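Local coordinates for transcriptional regulator containing CBS domains (Streptococcus pneumoniae, PDB 6UOF), which probably regulates transcription, its paired CBS domains being of the kind that commonly sense adenosine-containing ligands, at residues A[1-13]-A[76-88]. Residues are numbered along the deposited sequence; the frame is centred on the assembly and turned at random. Where two conformers were deposited one is given.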
loop_
_atom_site.group_PDB
_atom_site.type_symbol
_atom_site.label_atom_id
_atom_site.label_comp_id
_atom_site.label_asym_id
_atom_site.label_seq_id
_atom_site.Cartn_x
_atom_site.Cartn_y
_atom_site.Cartn_z
ATOM N N ASP A 1 7.196 -22.043 -8.536
ATOM C CA ASP A 1 5.719 -21.902 -8.331
ATOM C C ASP A 1 5.158 -20.976 -9.413
ATOM O O ASP A 1 5.838 -19.993 -9.766
ATOM C CB ASP A 1 5.392 -21.388 -6.924
ATOM C CG ASP A 1 5.812 -22.326 -5.800
ATOM O OD1 ASP A 1 5.824 -23.564 -6.029
ATOM O OD2 ASP A 1 6.132 -21.815 -4.703
ATOM N N ILE A 2 3.960 -21.285 -9.912
ATOM C CA ILE A 2 3.337 -20.465 -10.990
ATOM C C ILE A 2 2.552 -19.285 -10.396
ATOM O O ILE A 2 2.374 -18.311 -11.134
ATOM C CB ILE A 2 2.438 -21.323 -11.905
ATOM C CG1 ILE A 2 1.312 -22.017 -11.131
ATOM C CG2 ILE A 2 3.270 -22.317 -12.703
ATOM C CD1 ILE A 2 0.306 -22.732 -12.014
ATOM N N LEU A 3 2.103 -19.340 -9.133
ATOM C CA LEU A 3 1.214 -18.245 -8.647
ATOM C C LEU A 3 2.053 -17.015 -8.281
ATOM O O LEU A 3 2.837 -17.076 -7.315
ATOM C CB LEU A 3 0.345 -18.713 -7.479
ATOM C CG LEU A 3 -0.703 -17.695 -7.027
ATOM C CD1 LEU A 3 -1.654 -17.335 -8.155
ATOM C CD2 LEU A 3 -1.481 -18.209 -5.834
ATOM N N THR A 4 1.864 -15.934 -9.042
ATOM C CA THR A 4 2.622 -14.676 -8.842
ATOM C C THR A 4 1.696 -13.519 -8.443
ATOM O O THR A 4 0.475 -13.640 -8.565
ATOM C CB THR A 4 3.362 -14.319 -10.134
ATOM O OG1 THR A 4 2.334 -14.133 -11.103
ATOM C CG2 THR A 4 4.341 -15.380 -10.589
ATOM N N VAL A 5 2.304 -12.415 -8.004
ATOM C CA VAL A 5 1.585 -11.166 -7.639
ATOM C C VAL A 5 0.705 -10.679 -8.796
ATOM O O VAL A 5 -0.409 -10.203 -8.547
ATOM C CB VAL A 5 2.618 -10.114 -7.208
ATOM C CG1 VAL A 5 2.040 -8.714 -7.161
ATOM C CG2 VAL A 5 3.249 -10.498 -5.870
ATOM N N GLU A 6 1.196 -10.792 -10.026
ATOM C CA GLU A 6 0.427 -10.307 -11.195
ATOM C C GLU A 6 -1.016 -10.840 -11.188
ATOM O O GLU A 6 -1.935 -10.084 -11.538
ATOM C CB GLU A 6 1.169 -10.754 -12.455
ATOM C CG GLU A 6 0.649 -10.126 -13.731
ATOM C CD GLU A 6 1.498 -10.405 -14.958
ATOM O OE1 GLU A 6 2.292 -11.372 -14.943
ATOM O OE2 GLU A 6 1.354 -9.655 -15.938
ATOM N N LYS A 7 -1.204 -12.087 -10.775
ATOM C CA LYS A 7 -2.534 -12.738 -10.855
ATOM C C LYS A 7 -3.500 -12.248 -9.767
ATOM O O LYS A 7 -4.708 -12.355 -9.982
ATOM C CB LYS A 7 -2.331 -14.258 -10.806
ATOM C CG LYS A 7 -1.446 -14.814 -11.923
ATOM C CD LYS A 7 -1.300 -16.322 -11.948
ATOM C CE LYS A 7 -0.353 -16.812 -13.025
ATOM N NZ LYS A 7 -0.223 -18.289 -13.004
ATOM N N LEU A 8 -2.974 -11.695 -8.663
ATOM C CA LEU A 8 -3.766 -11.350 -7.445
ATOM C C LEU A 8 -3.808 -9.860 -7.116
ATOM O O LEU A 8 -4.675 -9.472 -6.316
ATOM C CB LEU A 8 -3.128 -12.067 -6.250
ATOM C CG LEU A 8 -3.530 -13.520 -6.045
ATOM C CD1 LEU A 8 -2.670 -14.165 -4.968
ATOM C CD2 LEU A 8 -4.992 -13.595 -5.664
ATOM N N TYR A 9 -2.953 -9.050 -7.727
ATOM C CA TYR A 9 -2.830 -7.665 -7.217
ATOM C C TYR A 9 -4.018 -6.801 -7.652
ATOM O O TYR A 9 -4.748 -7.141 -8.603
ATOM C CB TYR A 9 -1.479 -7.052 -7.603
ATOM C CG TYR A 9 -1.451 -6.318 -8.914
ATOM C CD1 TYR A 9 -1.474 -7.002 -10.117
ATOM C CD2 TYR A 9 -1.393 -4.930 -8.953
ATOM C CE1 TYR A 9 -1.437 -6.322 -11.322
ATOM C CE2 TYR A 9 -1.380 -4.240 -10.149
ATOM C CZ TYR A 9 -1.398 -4.941 -11.337
ATOM O OH TYR A 9 -1.362 -4.265 -12.524
ATOM N N ARG A 10 -4.224 -5.722 -6.907
ATOM C CA ARG A 10 -5.281 -4.721 -7.168
ATOM C C ARG A 10 -4.652 -3.432 -7.672
ATOM O O ARG A 10 -3.850 -2.822 -6.965
ATOM C CB ARG A 10 -6.040 -4.437 -5.874
ATOM C CG ARG A 10 -6.732 -5.670 -5.321
ATOM C CD ARG A 10 -7.398 -5.410 -3.990
ATOM N NE ARG A 10 -8.101 -6.590 -3.494
ATOM C CZ ARG A 10 -9.421 -6.722 -3.432
ATOM N NH1 ARG A 10 -10.214 -5.699 -3.708
ATOM N NH2 ARG A 10 -9.949 -7.887 -3.099
ATOM N N PRO A 11 -4.955 -2.994 -8.913
ATOM C CA PRO A 11 -4.427 -1.729 -9.419
ATOM C C PRO A 11 -4.711 -0.566 -8.464
ATOM O O PRO A 11 -5.730 -0.562 -7.790
ATOM C CB PRO A 11 -5.154 -1.571 -10.757
ATOM C CG PRO A 11 -5.321 -2.988 -11.224
ATOM C CD PRO A 11 -5.672 -3.748 -9.959
ATOM N N SER A 12 -3.832 0.445 -8.476
ATOM C CA SER A 12 -3.910 1.550 -7.483
ATOM C C SER A 12 -5.243 2.307 -7.522
ATOM O O SER A 12 -5.698 2.745 -6.459
ATOM C CB SER A 12 -2.745 2.491 -7.652
ATOM O OG SER A 12 -2.750 3.071 -8.948
ATOM N N HIS A 13 -5.842 2.505 -8.697
ATOM C CA HIS A 13 -7.131 3.251 -8.713
ATOM C C HIS A 13 -8.276 2.438 -8.098
ATOM O O HIS A 13 -9.255 3.068 -7.654
ATOM C CB HIS A 13 -7.479 3.691 -10.127
ATOM C CG HIS A 13 -7.584 2.547 -11.062
ATOM N ND1 HIS A 13 -6.490 2.071 -11.762
ATOM C CD2 HIS A 13 -8.633 1.767 -11.407
ATOM C CE1 HIS A 13 -6.873 1.052 -12.510
ATOM N NE2 HIS A 13 -8.177 0.845 -12.305
ATOM N N LEU A 76 8.318 -4.389 -0.549
ATOM C CA LEU A 76 7.743 -4.066 -1.875
ATOM C C LEU A 76 7.857 -5.313 -2.738
ATOM O O LEU A 76 8.839 -6.062 -2.578
ATOM C CB LEU A 76 8.526 -2.916 -2.509
ATOM C CG LEU A 76 8.516 -1.605 -1.733
ATOM C CD1 LEU A 76 9.545 -0.624 -2.288
ATOM C CD2 LEU A 76 7.132 -0.983 -1.713
ATOM N N VAL A 77 6.871 -5.536 -3.594
ATOM C CA VAL A 77 6.933 -6.707 -4.510
ATOM C C VAL A 77 6.723 -6.240 -5.953
ATOM O O VAL A 77 6.318 -5.087 -6.168
ATOM C CB VAL A 77 5.896 -7.769 -4.098
ATOM C CG1 VAL A 77 6.151 -8.262 -2.681
ATOM C CG2 VAL A 77 4.478 -7.253 -4.257
ATOM N N GLY A 78 7.025 -7.137 -6.889
ATOM C CA GLY A 78 6.799 -6.917 -8.325
ATOM C C GLY A 78 5.804 -7.918 -8.877
ATOM O O GLY A 78 5.454 -8.887 -8.164
ATOM N N LEU A 79 5.402 -7.719 -10.130
ATOM C CA LEU A 79 4.422 -8.623 -10.788
ATOM C C LEU A 79 4.921 -10.075 -10.789
ATOM O O LEU A 79 4.072 -10.979 -10.659
ATOM C CB LEU A 79 4.164 -8.120 -12.216
ATOM C CG LEU A 79 3.484 -6.756 -12.320
ATOM C CD1 LEU A 79 3.323 -6.327 -13.769
ATOM C CD2 LEU A 79 2.130 -6.740 -11.627
ATOM N N SER A 80 6.227 -10.312 -10.968
ATOM C CA SER A 80 6.743 -11.705 -11.075
ATOM C C SER A 80 7.009 -12.329 -9.704
ATOM O O SER A 80 7.379 -13.514 -9.672
ATOM C CB SER A 80 7.989 -11.762 -11.917
ATOM O OG SER A 80 9.072 -11.108 -11.269
ATOM N N THR A 81 6.791 -11.592 -8.610
ATOM C CA THR A 81 7.106 -12.149 -7.267
ATOM C C THR A 81 6.191 -13.340 -6.935
ATOM O O THR A 81 4.964 -13.249 -7.185
ATOM C CB THR A 81 7.000 -11.059 -6.196
ATOM O OG1 THR A 81 7.893 -9.998 -6.545
ATOM C CG2 THR A 81 7.306 -11.575 -4.807
ATOM N N ASN A 82 6.784 -14.409 -6.385
ATOM C CA ASN A 82 6.085 -15.646 -5.949
ATOM C C ASN A 82 5.166 -15.323 -4.765
ATOM O O ASN A 82 5.650 -14.772 -3.754
ATOM C CB ASN A 82 7.079 -16.743 -5.553
ATOM C CG ASN A 82 6.443 -18.105 -5.346
ATOM O OD1 ASN A 82 5.264 -18.225 -4.991
ATOM N ND2 ASN A 82 7.229 -19.152 -5.520
ATOM N N ILE A 83 3.887 -15.682 -4.873
ATOM C CA ILE A 83 2.907 -15.434 -3.774
ATOM C C ILE A 83 3.311 -16.213 -2.514
ATOM O O ILE A 83 3.068 -15.680 -1.414
ATOM C CB ILE A 83 1.475 -15.770 -4.239
ATOM C CG1 ILE A 83 0.957 -14.723 -5.223
ATOM C CG2 ILE A 83 0.527 -15.928 -3.065
ATOM C CD1 ILE A 83 0.876 -13.325 -4.655
ATOM N N ALA A 84 3.896 -17.409 -2.645
ATOM C CA ALA A 84 4.315 -18.195 -1.453
ATOM C C ALA A 84 5.269 -17.356 -0.597
ATOM O O ALA A 84 5.127 -17.345 0.630
ATOM C CB ALA A 84 4.968 -19.485 -1.878
ATOM N N ASN A 85 6.223 -16.684 -1.236
ATOM C CA ASN A 85 7.204 -15.833 -0.510
ATOM C C ASN A 85 6.490 -14.642 0.134
ATOM O O ASN A 85 6.797 -14.328 1.298
ATOM C CB ASN A 85 8.322 -15.381 -1.448
ATOM C CG ASN A 85 9.174 -16.539 -1.918
ATOM O OD1 ASN A 85 9.152 -17.616 -1.322
ATOM N ND2 ASN A 85 9.950 -16.317 -2.963
ATOM N N VAL A 86 5.565 -14.009 -0.586
ATOM C CA VAL A 86 4.789 -12.867 -0.027
ATOM C C VAL A 86 4.005 -13.335 1.204
ATOM O O VAL A 86 4.023 -12.642 2.228
ATOM C CB VAL A 86 3.852 -12.255 -1.085
ATOM C CG1 VAL A 86 2.968 -11.167 -0.501
ATOM C CG2 VAL A 86 4.622 -11.732 -2.284
ATOM N N SER A 87 3.331 -14.484 1.108
ATOM C CA SER A 87 2.510 -14.964 2.252
ATOM C C SER A 87 3.396 -15.218 3.480
ATOM O O SER A 87 2.984 -14.834 4.595
ATOM C CB SER A 87 1.715 -16.190 1.873
ATOM O OG SER A 87 2.561 -17.310 1.669
ATOM N N GLN A 88 4.564 -15.829 3.273
ATOM C CA GLN A 88 5.514 -16.140 4.373
ATOM C C GLN A 88 5.836 -14.860 5.154
ATOM O O GLN A 88 5.818 -14.883 6.399
ATOM C CB GLN A 88 6.785 -16.760 3.789
ATOM C CG GLN A 88 6.575 -18.165 3.243
ATOM C CD GLN A 88 7.682 -18.609 2.316
ATOM O OE1 GLN A 88 8.714 -17.954 2.183
ATOM N NE2 GLN A 88 7.468 -19.740 1.660
#
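T81 O is gripped twice from the 1-13 side: V5 N donates to it at 2.9 Å, almost in line with the carbonyl, and T4 CA adds a weak CA-H...O contact. Next to it, I83 N gives a nearly straight bond (176°) to L3 O, and the pair of bonds makes a single beta bridge between T4 and N82. The next amide, E6 N, meets L79 O at 3.0 Å, in the carbonyl plane on a lone pair; the amides of V5 and E6, which open the short helix 5-8, thus find acceptors in the type I turn G78 to T81. N82, its CG anti to the backbone N (chi1 -169°), suits the N-cap of helix 83-93 because its amide works at both ends: OD1 accepts from A84 N, while ND2 donates to D1 OD2 at 3.0 Å, on the anti side and somewhat out of the carboxylate plane, which stands 88° from the amide.

The branched V5 fills the buried side, its CG2 meeting V77 CG2, I83 CD1 and V86 CG2 at 3.8 to 4.0 Å; V100 and V111 of strands 97-101 and 107-112 also pack on V5. I83 spreads CG1 beside L3 CG and CD1 against L8 CD1, and L79 CD2 lies over one face of the Y9 ring, 4.0 Å from its centroid, as a CH-pi contact. The N-terminal segment joins the second CBS motif, as is usual in paired CBS domains, and R10 pairs with V110 of strand 107-112. Backbone bonds fix its position, aliphatic groups bury its inner side, and the D1 carboxylate, near the start of helix 83-93, probably interacts favourably with the helix dipole.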